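Local coordinates for protein auracyanin-B-2 (Chloroflexus aurantiacus, PDB 1QHQ) that carries electrons through a type 1 blue copper centre and probably serves as a soluble electron acceptor for the membrane-bound alternative complex III, at residues A16-V21 against V42-F47; N49-G54 against L100-S105; V55-V60 against Y120-P125; L61-D66 against N92-T97. All coordinates share one frame; numbering follows the deposited sequence. Where two conformers were deposited one is given.

How the contacts relate
Contacts 3 and 4 are buried, contact 1 partly buried and contact 2 lies at the surface. Contact 1 pairs parallel strands in the three-stranded sheet; contact 2 continues from strand 42-49 into the loop beyond, meeting the turn that leads into strand 104-111. Strand 60-62 of the five-stranded sheet begins at the end of 55-60 in contact 3 and meets strand 93-96 in contact 4. Contacts 2 and 3 join through Asn49, bonded to Val55 O, and through Leu100 N to His57 O. Chemistry follows place: regular strand bonds beside a partly exposed salt bridge within one strand in contact 1, side-chain amides in contact 2, metal and sulfur in contact 3, and a bulge with leucine packing in contact 4.

Contact 1 (A16-V21 against V42-F47); sequences AQTVEV and VVRLDF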
loop_
_atom_site.group_PDB
_atom_site.type_symbol
_atom_site.label_atom_id
_atom_site.label_comp_id
_atom_site.label_asym_id
_atom_site.label_seq_id
_atom_site.Cartn_x
_atom_site.Cartn_y
_atom_site.Cartn_z
ATOM N N ALA A 16 14.259 10.562 -0.037
ATOM C CA ALA A 16 14.569 11.636 0.927
ATOM C C ALA A 16 14.214 11.177 2.335
ATOM O O ALA A 16 14.661 11.709 3.357
ATOM C CB ALA A 16 13.818 12.886 0.574
ATOM N N GLN A 17 13.270 10.227 2.408
ATOM C CA GLN A 17 12.833 9.668 3.650
ATOM C C GLN A 17 12.517 8.170 3.420
ATOM O O GLN A 17 12.250 7.788 2.296
ATOM C CB GLN A 17 11.542 10.314 4.171
ATOM C CG GLN A 17 11.729 11.726 4.682
ATOM C CD GLN A 17 10.516 12.317 5.334
ATOM O OE1 GLN A 17 9.741 11.677 6.058
ATOM N NE2 GLN A 17 10.325 13.612 5.099
ATOM N N THR A 18 12.643 7.406 4.504
ATOM C CA THR A 18 12.129 6.017 4.400
ATOM C C THR A 18 11.178 5.807 5.584
ATOM O O THR A 18 11.281 6.471 6.616
ATOM C CB THR A 18 13.204 4.942 4.455
ATOM O OG1 THR A 18 13.802 4.932 5.774
ATOM C CG2 THR A 18 14.339 5.222 3.462
ATOM N N VAL A 19 10.209 4.928 5.363
ATOM C CA VAL A 19 9.261 4.674 6.493
ATOM C C VAL A 19 8.952 3.170 6.529
ATOM O O VAL A 19 8.787 2.565 5.467
ATOM C CB VAL A 19 7.981 5.483 6.320
ATOM C CG1 VAL A 19 7.332 5.218 4.963
ATOM C CG2 VAL A 19 6.956 5.133 7.417
ATOM N N GLU A 20 8.895 2.618 7.716
ATOM C CA GLU A 20 8.623 1.175 7.877
ATOM C C GLU A 20 7.132 0.960 8.189
ATOM O O GLU A 20 6.603 1.646 9.051
ATOM C CB GLU A 20 9.360 0.669 9.140
ATOM C CG GLU A 20 10.735 0.134 8.890
ATOM C CD GLU A 20 10.847 -1.375 8.918
ATOM O OE1 GLU A 20 10.225 -2.045 9.766
ATOM O OE2 GLU A 20 11.610 -1.908 8.077
ATOM N N VAL A 21 6.530 0.013 7.494
ATOM C CA VAL A 21 5.157 -0.408 7.906
ATOM C C VAL A 21 5.245 -1.902 8.210
ATOM O O VAL A 21 5.938 -2.615 7.483
ATOM C CB VAL A 21 4.171 -0.146 6.782
ATOM C CG1 VAL A 21 2.822 -0.829 7.028
ATOM C CG2 VAL A 21 3.975 1.354 6.600
ATOM N N VAL A 42 10.322 12.220 -2.319
ATOM C CA VAL A 42 10.569 10.794 -2.632
ATOM C C VAL A 42 10.735 10.023 -1.333
ATOM O O VAL A 42 11.580 10.331 -0.487
ATOM C CB VAL A 42 11.817 10.585 -3.493
ATOM C CG1 VAL A 42 12.015 9.112 -3.855
ATOM C CG2 VAL A 42 11.681 11.427 -4.779
ATOM N N VAL A 43 9.890 8.989 -1.198
ATOM C CA VAL A 43 9.933 8.170 0.030
ATOM C C VAL A 43 10.052 6.706 -0.342
ATOM O O VAL A 43 9.422 6.279 -1.315
ATOM C CB VAL A 43 8.622 8.337 0.857
ATOM C CG1 VAL A 43 8.576 7.383 2.013
ATOM C CG2 VAL A 43 8.486 9.795 1.291
ATOM N N ARG A 44 10.890 5.964 0.365
ATOM C CA ARG A 44 10.851 4.511 0.279
ATOM C C ARG A 44 10.058 3.952 1.459
ATOM O O ARG A 44 10.395 4.141 2.609
ATOM C CB ARG A 44 12.239 3.868 0.237
ATOM C CG ARG A 44 12.053 2.325 -0.119
ATOM C CD ARG A 44 13.423 1.657 -0.044
ATOM N NE ARG A 44 13.908 1.555 1.313
ATOM C CZ ARG A 44 15.010 1.886 1.883
ATOM N NH1 ARG A 44 16.025 2.426 1.135
ATOM N NH2 ARG A 44 15.227 1.749 3.187
ATOM N N LEU A 45 8.968 3.219 1.093
ATOM C CA LEU A 45 8.172 2.580 2.137
ATOM C C LEU A 45 8.562 1.088 2.190
ATOM O O LEU A 45 8.618 0.440 1.138
ATOM C CB LEU A 45 6.684 2.682 1.742
ATOM C CG LEU A 45 5.676 2.148 2.770
ATOM C CD1 LEU A 45 4.312 2.754 2.561
ATOM C CD2 LEU A 45 5.597 0.616 2.688
ATOM N N ASP A 46 9.007 0.674 3.341
ATOM C CA ASP A 46 9.420 -0.729 3.540
ATOM C C ASP A 46 8.266 -1.451 4.288
ATOM O O ASP A 46 8.046 -1.124 5.444
ATOM C CB ASP A 46 10.695 -0.794 4.360
ATOM C CG ASP A 46 11.871 -0.063 3.664
ATOM O OD1 ASP A 46 11.860 -0.079 2.438
ATOM O OD2 ASP A 46 12.793 0.338 4.399
ATOM N N PHE A 47 7.635 -2.398 3.606
ATOM C CA PHE A 47 6.547 -3.160 4.299
ATOM C C PHE A 47 7.082 -4.551 4.671
ATOM O O PHE A 47 7.559 -5.302 3.818
ATOM C CB PHE A 47 5.400 -3.311 3.298
ATOM C CG PHE A 47 4.185 -4.033 3.861
ATOM C CD1 PHE A 47 3.873 -3.877 5.186
ATOM C CD2 PHE A 47 3.438 -4.845 3.052
ATOM C CE1 PHE A 47 2.790 -4.582 5.749
ATOM C CE2 PHE A 47 2.341 -5.515 3.604
ATOM C CZ PHE A 47 2.014 -5.357 4.920
#
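Gln17-Val21 and Val42-Phe47 run as parallel strands, their axes 4.6 Å apart at closest and inclined by 22°. The bonding pattern confirms the direction: Val19 uses both N and O, receiving from Asp46 N and donating to Arg44 O, while Arg44 N reaches Gln17 O and Val21 N reaches Asp46 O. At the start of the pairing Ala16 N donates to Val42 O.

Thr18, Glu20, Arg44 and Asp46 share one face. Arg44 leaves with CG anti to its backbone N and bends at chi3 (70°), which turns the guanidinium side-on to Asp46: NE meets OD1 at 2.9 Å and NH2 meets OD2 at 3.1 Å, each on a syn lone pair. Thr18 CG2 lies over a face of this guanidinium, 3.6 Å from NH2. Asp46 OD1 is also bonded to Ser107, and Glu20 forms a salt bridge with Arg22. With a leucine in place of Arg44, the Asp46 carboxylate would probably be left without its countercharge, though Ser107 could still hold OD1, and Thr18 CG2 would lose the flat group it rests on.

On the other face Val19 lies against Val43, and Val21 CG1 touches Phe47 CD1 at 3.7 Å. These residues look into the cupredoxin sandwich, where Val19 and Val21 pack on Leu35 of strand 34-38 and Phe47 on Leu100, while strand 104-111 pairs with the other edge of 42-49.

Contact 2 (N49-G54 against L100-S105); sequences NQNNLG and LNAGES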
loop_
_atom_site.group_PDB
_atom_site.type_symbol
_atom_site.label_atom_id
_atom_site.label_comp_id
_atom_site.label_asym_id
_atom_site.label_seq_id
_atom_site.Cartn_x
_atom_site.Cartn_y
_atom_site.Cartn_z
ATOM N N ASN A 49 6.143 -7.950 6.218
ATOM C CA ASN A 49 4.981 -8.793 6.537
ATOM C C ASN A 49 5.380 -9.961 7.446
ATOM O O ASN A 49 5.610 -11.059 6.900
ATOM C CB ASN A 49 4.332 -9.326 5.267
ATOM C CG ASN A 49 3.024 -10.152 5.637
ATOM O OD1 ASN A 49 2.617 -10.028 6.742
ATOM N ND2 ASN A 49 2.573 -10.867 4.655
ATOM N N GLN A 50 5.500 -9.753 8.729
ATOM C CA GLN A 50 5.700 -10.874 9.672
ATOM C C GLN A 50 4.390 -11.036 10.476
ATOM O O GLN A 50 3.905 -10.104 11.082
ATOM C CB GLN A 50 6.834 -10.560 10.633
ATOM C CG GLN A 50 8.211 -10.694 9.956
ATOM C CD GLN A 50 9.309 -10.154 10.849
ATOM O OE1 GLN A 50 9.133 -10.008 12.063
ATOM N NE2 GLN A 50 10.451 -9.845 10.241
ATOM N N ASN A 51 3.808 -12.244 10.340
ATOM C CA ASN A 51 2.509 -12.449 11.018
ATOM C C ASN A 51 2.383 -13.932 11.399
ATOM O O ASN A 51 3.043 -14.765 10.798
ATOM C CB ASN A 51 1.353 -11.995 10.168
ATOM C CG ASN A 51 1.025 -12.798 8.962
ATOM O OD1 ASN A 51 0.447 -13.916 9.044
ATOM N ND2 ASN A 51 1.317 -12.328 7.761
ATOM N N ASN A 52 1.543 -14.175 12.380
ATOM C CA ASN A 52 1.328 -15.545 12.875
ATOM C C ASN A 52 0.226 -16.278 12.161
ATOM O O ASN A 52 -0.081 -17.438 12.548
ATOM C CB ASN A 52 1.006 -15.425 14.386
ATOM C CG ASN A 52 2.174 -14.815 15.136
ATOM O OD1 ASN A 52 3.327 -15.151 14.799
ATOM N ND2 ASN A 52 1.911 -13.991 16.126
ATOM N N LEU A 53 -0.365 -15.749 11.107
ATOM C CA LEU A 53 -1.480 -16.380 10.414
ATOM C C LEU A 53 -1.071 -17.124 9.183
ATOM O O LEU A 53 -1.886 -17.721 8.449
ATOM C CB LEU A 53 -2.514 -15.271 10.017
ATOM C CG LEU A 53 -3.008 -14.425 11.172
ATOM C CD1 LEU A 53 -3.907 -13.286 10.685
ATOM C CD2 LEU A 53 -3.774 -15.288 12.183
ATOM N N GLY A 54 0.175 -16.875 8.695
ATOM C CA GLY A 54 0.590 -17.443 7.421
ATOM C C GLY A 54 -0.037 -16.732 6.239
ATOM O O GLY A 54 -0.106 -17.220 5.119
ATOM N N LEU A 100 3.082 -9.834 -0.407
ATOM C CA LEU A 100 4.139 -10.479 0.340
ATOM C C LEU A 100 3.619 -11.682 1.133
ATOM O O LEU A 100 2.634 -11.560 1.848
ATOM C CB LEU A 100 4.697 -9.460 1.386
ATOM C CG LEU A 100 5.192 -8.159 0.714
ATOM C CD1 LEU A 100 5.628 -7.185 1.791
ATOM C CD2 LEU A 100 6.343 -8.441 -0.240
ATOM N N ASN A 101 4.335 -12.798 1.022
ATOM C CA ASN A 101 3.940 -13.976 1.829
ATOM C C ASN A 101 4.279 -13.650 3.267
ATOM O O ASN A 101 5.115 -12.733 3.525
ATOM C CB ASN A 101 4.770 -15.178 1.350
ATOM C CG ASN A 101 4.474 -15.597 -0.065
ATOM O OD1 ASN A 101 3.361 -15.501 -0.560
ATOM N ND2 ASN A 101 5.525 -15.986 -0.819
ATOM N N ALA A 102 3.679 -14.307 4.244
ATOM C CA ALA A 102 4.119 -14.136 5.616
ATOM C C ALA A 102 5.636 -14.435 5.698
ATOM O O ALA A 102 6.107 -15.434 5.132
ATOM C CB ALA A 102 3.385 -15.165 6.510
ATOM N N GLY A 103 6.381 -13.523 6.283
ATOM C CA GLY A 103 7.810 -13.631 6.394
ATOM C C GLY A 103 8.547 -12.822 5.321
ATOM O O GLY A 103 9.768 -12.849 5.326
ATOM N N GLU A 104 7.832 -12.321 4.338
ATOM C CA GLU A 104 8.446 -11.581 3.247
ATOM C C GLU A 104 8.375 -10.064 3.543
ATOM O O GLU A 104 7.628 -9.597 4.400
ATOM C CB GLU A 104 7.738 -11.865 1.913
ATOM C CG GLU A 104 8.201 -13.237 1.346
ATOM C CD GLU A 104 7.769 -13.439 -0.069
ATOM O OE1 GLU A 104 6.700 -12.935 -0.465
ATOM O OE2 GLU A 104 8.461 -14.173 -0.830
ATOM N N SER A 105 9.286 -9.358 2.907
ATOM C CA SER A 105 9.384 -7.894 3.020
ATOM C C SER A 105 9.535 -7.317 1.603
ATOM O O SER A 105 10.108 -7.945 0.746
ATOM C CB SER A 105 10.642 -7.521 3.818
ATOM O OG SER A 105 10.459 -7.885 5.194
HETATM O O HOH W 1 1.785 -16.311 2.936
#
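Asn49 is bound to a type II beta turn, Asn101 to Glu104, that leads into strand 104-111 of the cupredoxin fold. Its backbone holds two points of the turn: Asn49 O accepts from Gly103 N at 2.7 Å, and Asn49 N donates to Glu104 O at 2.9 Å. With CG anti to the backbone N (chi1 -176°), its side-chain amide reaches back to Leu100, where ND2 donates to Leu100 O at 2.9 Å. That acceptor lies in the amide plane of Asn49, yet the nitrogen stands 53° out of the Leu100 carbonyl plane and so misses the lone pairs. The same ND2 also bonds to Val55 O, while Asn49 OD1 takes Asn51 ND2 at 2.8 Å; the amide is thus fixed at both ends, beside the copper ligand His57. Were Asn49 replaced by an alanine, Leu100 O and Val55 O would probably both lose this donor and Asn51 ND2 one acceptor, leaving the Asn51 amide freer to turn.

Gly103 fits the turn because a CB there would press into the Ala102 carbonyl oxygen. The methyl of Ala102 rests against the loop, its CB 3.7 Å from Gly54 CA. Within the loop, Asn51 OD1 accepts from Leu53 N, closing an Asx turn. A water bridges the two segments, donating to Gly54 O at 3.0 Å and accepting from Ala102 N at 3.1 Å.

Contact 3 (V55-V60 against Y120-P125); sequences VQHNWV and YICTFP. With CU (copper (II) ion), chain B.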
loop_
_atom_site.group_PDB
_atom_site.type_symbol
_atom_site.label_atom_id
_atom_site.label_comp_id
_atom_site.label_asym_id
_atom_site.label_seq_id
_atom_site.Cartn_x
_atom_site.Cartn_y
_atom_site.Cartn_z
ATOM N N VAL A 55 -0.456 -15.454 6.483
ATOM C CA VAL A 55 -1.240 -14.754 5.484
ATOM C C VAL A 55 -0.471 -13.697 4.692
ATOM O O VAL A 55 0.511 -13.130 5.171
ATOM C CB VAL A 55 -2.521 -14.145 6.103
ATOM C CG1 VAL A 55 -2.202 -12.856 6.851
ATOM C CG2 VAL A 55 -3.579 -13.948 5.033
ATOM N N GLN A 56 -0.846 -13.524 3.462
ATOM C CA GLN A 56 -0.307 -12.539 2.546
ATOM C C GLN A 56 -0.874 -11.142 2.759
ATOM O O GLN A 56 -2.025 -10.980 3.110
ATOM C CB GLN A 56 -0.611 -12.957 1.108
ATOM C CG GLN A 56 0.156 -14.225 0.712
ATOM C CD GLN A 56 -0.479 -14.859 -0.515
ATOM O OE1 GLN A 56 -1.614 -15.375 -0.403
ATOM N NE2 GLN A 56 0.164 -14.787 -1.640
ATOM N N HIS A 57 -0.045 -10.130 2.406
ATOM C CA HIS A 57 -0.456 -8.742 2.556
ATOM C C HIS A 57 0.387 -7.835 1.625
ATOM O O HIS A 57 1.511 -8.144 1.290
ATOM C CB HIS A 57 -0.154 -8.219 3.952
ATOM C CG HIS A 57 -0.896 -8.777 5.121
ATOM N ND1 HIS A 57 -2.278 -8.706 5.214
ATOM C CD2 HIS A 57 -0.455 -9.242 6.298
ATOM C CE1 HIS A 57 -2.646 -9.177 6.388
ATOM N NE2 HIS A 57 -1.567 -9.526 7.076
ATOM N N ASN A 58 -0.270 -6.720 1.264
ATOM C CA ASN A 58 0.503 -5.700 0.504
ATOM C C ASN A 58 0.125 -4.351 1.138
ATOM O O ASN A 58 -0.582 -4.249 2.089
ATOM C CB ASN A 58 0.300 -5.724 -0.957
ATOM C CG ASN A 58 -1.042 -5.295 -1.474
ATOM O OD1 ASN A 58 -1.952 -5.126 -0.643
ATOM N ND2 ASN A 58 -1.206 -5.122 -2.772
ATOM N N TRP A 59 0.819 -3.310 0.644
ATOM C CA TRP A 59 0.537 -1.922 1.058
ATOM C C TRP A 59 0.239 -1.135 -0.212
ATOM O O TRP A 59 1.066 -1.133 -1.170
ATOM C CB TRP A 59 1.707 -1.340 1.807
ATOM C CG TRP A 59 1.513 0.083 2.286
ATOM C CD1 TRP A 59 1.019 0.433 3.501
ATOM C CD2 TRP A 59 1.828 1.293 1.594
ATOM N NE1 TRP A 59 1.009 1.832 3.621
ATOM C CE2 TRP A 59 1.468 2.340 2.430
ATOM C CE3 TRP A 59 2.368 1.554 0.327
ATOM C CZ2 TRP A 59 1.702 3.690 2.086
ATOM C CZ3 TRP A 59 2.562 2.901 -0.044
ATOM C CH2 TRP A 59 2.196 3.926 0.821
ATOM N N VAL A 60 -0.924 -0.518 -0.255
ATOM C CA VAL A 60 -1.409 0.179 -1.436
ATOM C C VAL A 60 -1.918 1.576 -1.070
ATOM O O VAL A 60 -2.835 1.723 -0.309
ATOM C CB VAL A 60 -2.574 -0.545 -2.152
ATOM C CG1 VAL A 60 -2.962 0.197 -3.439
ATOM C CG2 VAL A 60 -2.145 -1.967 -2.499
ATOM N N TYR A 120 -4.361 4.255 2.712
ATOM C CA TYR A 120 -3.563 3.124 2.248
ATOM C C TYR A 120 -4.349 1.843 2.706
ATOM O O TYR A 120 -4.994 1.907 3.750
ATOM C CB TYR A 120 -2.163 3.080 2.724
ATOM C CG TYR A 120 -1.909 3.218 4.195
ATOM C CD1 TYR A 120 -1.724 4.519 4.755
ATOM C CD2 TYR A 120 -1.806 2.122 5.053
ATOM C CE1 TYR A 120 -1.431 4.638 6.082
ATOM C CE2 TYR A 120 -1.531 2.273 6.386
ATOM C CZ TYR A 120 -1.341 3.546 6.912
ATOM O OH TYR A 120 -1.086 3.707 8.246
ATOM N N ILE A 121 -4.334 0.851 1.861
ATOM C CA ILE A 121 -5.090 -0.381 2.156
ATOM C C ILE A 121 -4.230 -1.567 1.774
ATOM O O ILE A 121 -3.195 -1.473 1.109
ATOM C CB ILE A 121 -6.394 -0.478 1.293
ATOM C CG1 ILE A 121 -6.092 -0.552 -0.169
ATOM C CG2 ILE A 121 -7.303 0.720 1.629
ATOM C CD1 ILE A 121 -7.323 -0.615 -1.096
ATOM N N CYS A 122 -4.722 -2.753 2.137
ATOM C CA CYS A 122 -4.176 -3.998 1.615
ATOM C C CYS A 122 -5.222 -4.527 0.606
ATOM O O CYS A 122 -6.415 -4.427 0.924
ATOM C CB CYS A 122 -3.944 -4.989 2.718
ATOM S SG CYS A 122 -3.514 -6.654 2.111
ATOM N N THR A 123 -4.804 -4.988 -0.538
ATOM C CA THR A 123 -5.740 -5.486 -1.531
ATOM C C THR A 123 -5.865 -7.006 -1.570
ATOM O O THR A 123 -6.616 -7.470 -2.445
ATOM C CB THR A 123 -5.469 -4.961 -2.933
ATOM O OG1 THR A 123 -4.152 -5.271 -3.385
ATOM C CG2 THR A 123 -5.690 -3.438 -2.932
ATOM N N PHE A 124 -5.242 -7.710 -0.647
ATOM C CA PHE A 124 -5.500 -9.203 -0.685
ATOM C C PHE A 124 -7.001 -9.381 -0.415
ATOM O O PHE A 124 -7.546 -8.711 0.434
ATOM C CB PHE A 124 -4.686 -9.846 0.430
ATOM C CG PHE A 124 -4.663 -11.350 0.186
ATOM C CD1 PHE A 124 -3.832 -11.896 -0.753
ATOM C CD2 PHE A 124 -5.624 -12.125 0.830
ATOM C CE1 PHE A 124 -3.876 -13.262 -1.011
ATOM C CE2 PHE A 124 -5.674 -13.484 0.560
ATOM C CZ PHE A 124 -4.810 -14.047 -0.358
ATOM N N PRO A 125 -7.645 -10.250 -1.177
ATOM C CA PRO A 125 -9.093 -10.447 -1.051
ATOM C C PRO A 125 -9.599 -10.481 0.354
ATOM O O PRO A 125 -9.137 -11.208 1.219
ATOM C CB PRO A 125 -9.314 -11.804 -1.738
ATOM C CG PRO A 125 -8.241 -11.877 -2.751
ATOM C CD PRO A 125 -7.036 -11.163 -2.146
HETATM CU CU CU B . -3.596 -7.927 3.897
#
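Asn58 N points its hydrogen almost straight at Cys122 SG, 3.4 Å away with an angle of 170°, so a sulfur that already binds copper also accepts a hydrogen bond across the contact. Phe124 N gives SG a second such bond. The pair probably draws electron density from the sulfur and helps set the properties of the metal site. SG lies 2.2 Å from copper and His57 ND1 lies 2.0 Å from it, with SG at the edge of the His57 ring, in its plane.

The Asn58 amide ties the two copper-bearing segments together. Placed between the backbone N and the carbonyl carbon (chi1 69°), its CG brings OD1 within 2.9 Å of Thr123 N, which meets it on a lone pair, and ND2 within 3.0 Å of Thr123 OG1; that hydroxyl is also bonded to Phe84 O. This is the type 1 blue copper site of a cupredoxin, completed by His127 and Met132.

Further from the metal, Val60 and Ile121 form an antiparallel hydrogen-bonded pair. Trp59 NE1 sits over the face of the Tyr120 ring, 3.2 Å from CD2, with the indole five-membered ring and the phenol ring inclined by 34°; Tyr120 OH itself bonds to Gln32 O. At the opposite end Gln56 OE1 approaches Phe124 CE1 to 3.2 Å.

Contact 4 (L61-D66 against N92-T97); sequences LVNGGD and NALAWT. With SO4 (sulfate ion), chain E.
Leu61 and Leu94 are brought together by contrasting first torsions: Leu61 CG is anti to its backbone N (chi1 176°), whereas Leu94 CG is anti to its carbonyl carbon (chi1 -62°). The branches then meet with Leu61 CD2 3.9 Å from Leu94 CD1. Leu94 CD2 turns the other way, to 3.9 Å from Asn63 CB, so one leucine packs against two residues of the facing segment.

Leu94 and Ala95 both lie opposite Leu61, which makes a classic beta bulge with Leu94 as its first residue. Leu61 O receives Leu94 N at 2.9 Å and, weakly, Ala95 N, while Leu61 N donates to Ala95 O at 2.7 Å. Past the bulge Val62 pairs with Ala93 as an antiparallel non-hydrogen-bonded pair, and Asn63 N donates to Asn92 O at 2.7 Å. The side-chain amides of Asn63 and Asn92 lie with their planes 44° apart.

The chain then folds through an inverse gamma turn about Asn63 and enters a helix with Gly65 at its N-cap. A sulfate, probably from the crystallisation liquor, sits at this helix start and accepts from Gly65 N at 2.9 Å; Val68 N bonds to it as well.

Strand 60-62 thus lies between 93-96, an edge strand of the five-stranded sheet, and 116-121. Val62 and Ala93 face helix 66-77, with Val72 touching both, whereas Leu61 and Ala95 face inward onto Phe110 of strand 104-111 in the other sheet.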
loop_
_atom_site.group_PDB
_atom_site.type_symbol
_atom_site.label_atom_id
_atom_site.label_comp_id
_atom_site.label_asym_id
_atom_site.label_seq_id
_atom_site.Cartn_x
_atom_site.Cartn_y
_atom_site.Cartn_z
ATOM N N LEU A 61 -1.236 2.600 -1.640
ATOM C CA LEU A 61 -1.695 3.989 -1.362
ATOM C C LEU A 61 -2.612 4.447 -2.483
ATOM O O LEU A 61 -2.251 4.347 -3.643
ATOM C CB LEU A 61 -0.424 4.878 -1.322
ATOM C CG LEU A 61 -0.793 6.381 -1.136
ATOM C CD1 LEU A 61 -1.405 6.557 0.252
ATOM C CD2 LEU A 61 0.462 7.237 -1.249
ATOM N N VAL A 62 -3.813 4.903 -2.127
ATOM C CA VAL A 62 -4.766 5.313 -3.144
ATOM C C VAL A 62 -4.985 6.830 -3.110
ATOM O O VAL A 62 -4.782 7.461 -2.095
ATOM C CB VAL A 62 -6.094 4.570 -3.071
ATOM C CG1 VAL A 62 -5.846 3.051 -2.996
ATOM C CG2 VAL A 62 -6.947 5.037 -1.935
ATOM N N ASN A 63 -5.390 7.332 -4.286
ATOM C CA ASN A 63 -5.562 8.793 -4.450
ATOM C C ASN A 63 -6.927 9.246 -3.989
ATOM O O ASN A 63 -7.770 9.697 -4.784
ATOM C CB ASN A 63 -5.316 9.095 -5.930
ATOM C CG ASN A 63 -5.379 10.594 -6.233
ATOM O OD1 ASN A 63 -5.871 10.942 -7.328
ATOM N ND2 ASN A 63 -4.949 11.411 -5.314
ATOM N N GLY A 64 -7.239 9.035 -2.709
ATOM C CA GLY A 64 -8.558 9.373 -2.193
ATOM C C GLY A 64 -8.904 8.608 -0.924
ATOM O O GLY A 64 -8.052 8.107 -0.200
ATOM N N GLY A 65 -10.208 8.537 -0.664
ATOM C CA GLY A 65 -10.789 7.919 0.483
ATOM C C GLY A 65 -11.410 6.547 0.135
ATOM O O GLY A 65 -10.958 5.878 -0.770
ATOM N N ASP A 66 -12.479 6.227 0.862
ATOM C CA ASP A 66 -13.066 4.893 0.783
ATOM C C ASP A 66 -13.670 4.554 -0.541
ATOM O O ASP A 66 -13.546 3.391 -0.990
ATOM C CB ASP A 66 -14.021 4.629 1.935
ATOM C CG ASP A 66 -13.271 4.304 3.224
ATOM O OD1 ASP A 66 -12.601 3.225 3.268
ATOM O OD2 ASP A 66 -13.259 5.169 4.108
ATOM N N ASN A 92 -6.049 5.928 -9.840
ATOM C CA ASN A 92 -6.045 6.351 -8.453
ATOM C C ASN A 92 -5.274 5.441 -7.519
ATOM O O ASN A 92 -5.426 5.568 -6.282
ATOM C CB ASN A 92 -7.489 6.549 -7.966
ATOM C CG ASN A 92 -8.163 7.701 -8.712
ATOM O OD1 ASN A 92 -9.295 7.543 -9.195
ATOM N ND2 ASN A 92 -7.456 8.805 -8.859
ATOM N N ALA A 93 -4.394 4.619 -8.047
ATOM C CA ALA A 93 -3.471 3.822 -7.226
ATOM C C ALA A 93 -2.067 4.428 -7.319
ATOM O O ALA A 93 -1.395 4.354 -8.346
ATOM C CB ALA A 93 -3.480 2.384 -7.749
ATOM N N LEU A 94 -1.703 5.213 -6.310
ATOM C CA LEU A 94 -0.491 5.996 -6.310
ATOM C C LEU A 94 0.781 5.165 -6.189
ATOM O O LEU A 94 1.795 5.479 -6.804
ATOM C CB LEU A 94 -0.512 7.039 -5.189
ATOM C CG LEU A 94 -1.620 8.086 -5.254
ATOM C CD1 LEU A 94 -1.548 9.031 -4.071
ATOM C CD2 LEU A 94 -1.519 8.870 -6.559
ATOM N N ALA A 95 0.735 4.127 -5.363
ATOM C CA ALA A 95 1.885 3.278 -5.126
ATOM C C ALA A 95 1.446 1.986 -4.416
ATOM O O ALA A 95 0.534 1.998 -3.596
ATOM C CB ALA A 95 2.865 3.999 -4.138
ATOM N N TRP A 96 2.166 0.901 -4.708
ATOM C CA TRP A 96 1.912 -0.332 -3.960
ATOM C C TRP A 96 3.199 -1.168 -3.905
ATOM O O TRP A 96 4.029 -1.094 -4.812
ATOM C CB TRP A 96 0.776 -1.156 -4.512
ATOM C CG TRP A 96 0.923 -1.645 -5.907
ATOM C CD1 TRP A 96 1.465 -2.842 -6.310
ATOM C CD2 TRP A 96 0.448 -1.008 -7.106
ATOM N NE1 TRP A 96 1.452 -2.923 -7.681
ATOM C CE2 TRP A 96 0.745 -1.863 -8.189
ATOM C CE3 TRP A 96 -0.241 0.179 -7.355
ATOM C CZ2 TRP A 96 0.377 -1.566 -9.490
ATOM C CZ3 TRP A 96 -0.621 0.476 -8.650
ATOM C CH2 TRP A 96 -0.282 -0.376 -9.717
ATOM N N THR A 97 3.279 -1.983 -2.861
ATOM C CA THR A 97 4.318 -3.015 -2.802
ATOM C C THR A 97 3.740 -4.273 -3.512
ATOM O O THR A 97 2.522 -4.395 -3.608
ATOM C CB THR A 97 4.664 -3.438 -1.384
ATOM O OG1 THR A 97 3.509 -4.072 -0.764
ATOM C CG2 THR A 97 5.031 -2.288 -0.470
HETATM S S SO4 E . -13.278 9.401 -2.159
HETATM O O1 SO4 E . -13.005 7.942 -2.261
HETATM O O2 SO4 E . -14.186 9.830 -3.282
HETATM O O3 SO4 E . -11.985 10.175 -2.299
HETATM O O4 SO4 E . -13.911 9.713 -0.842
#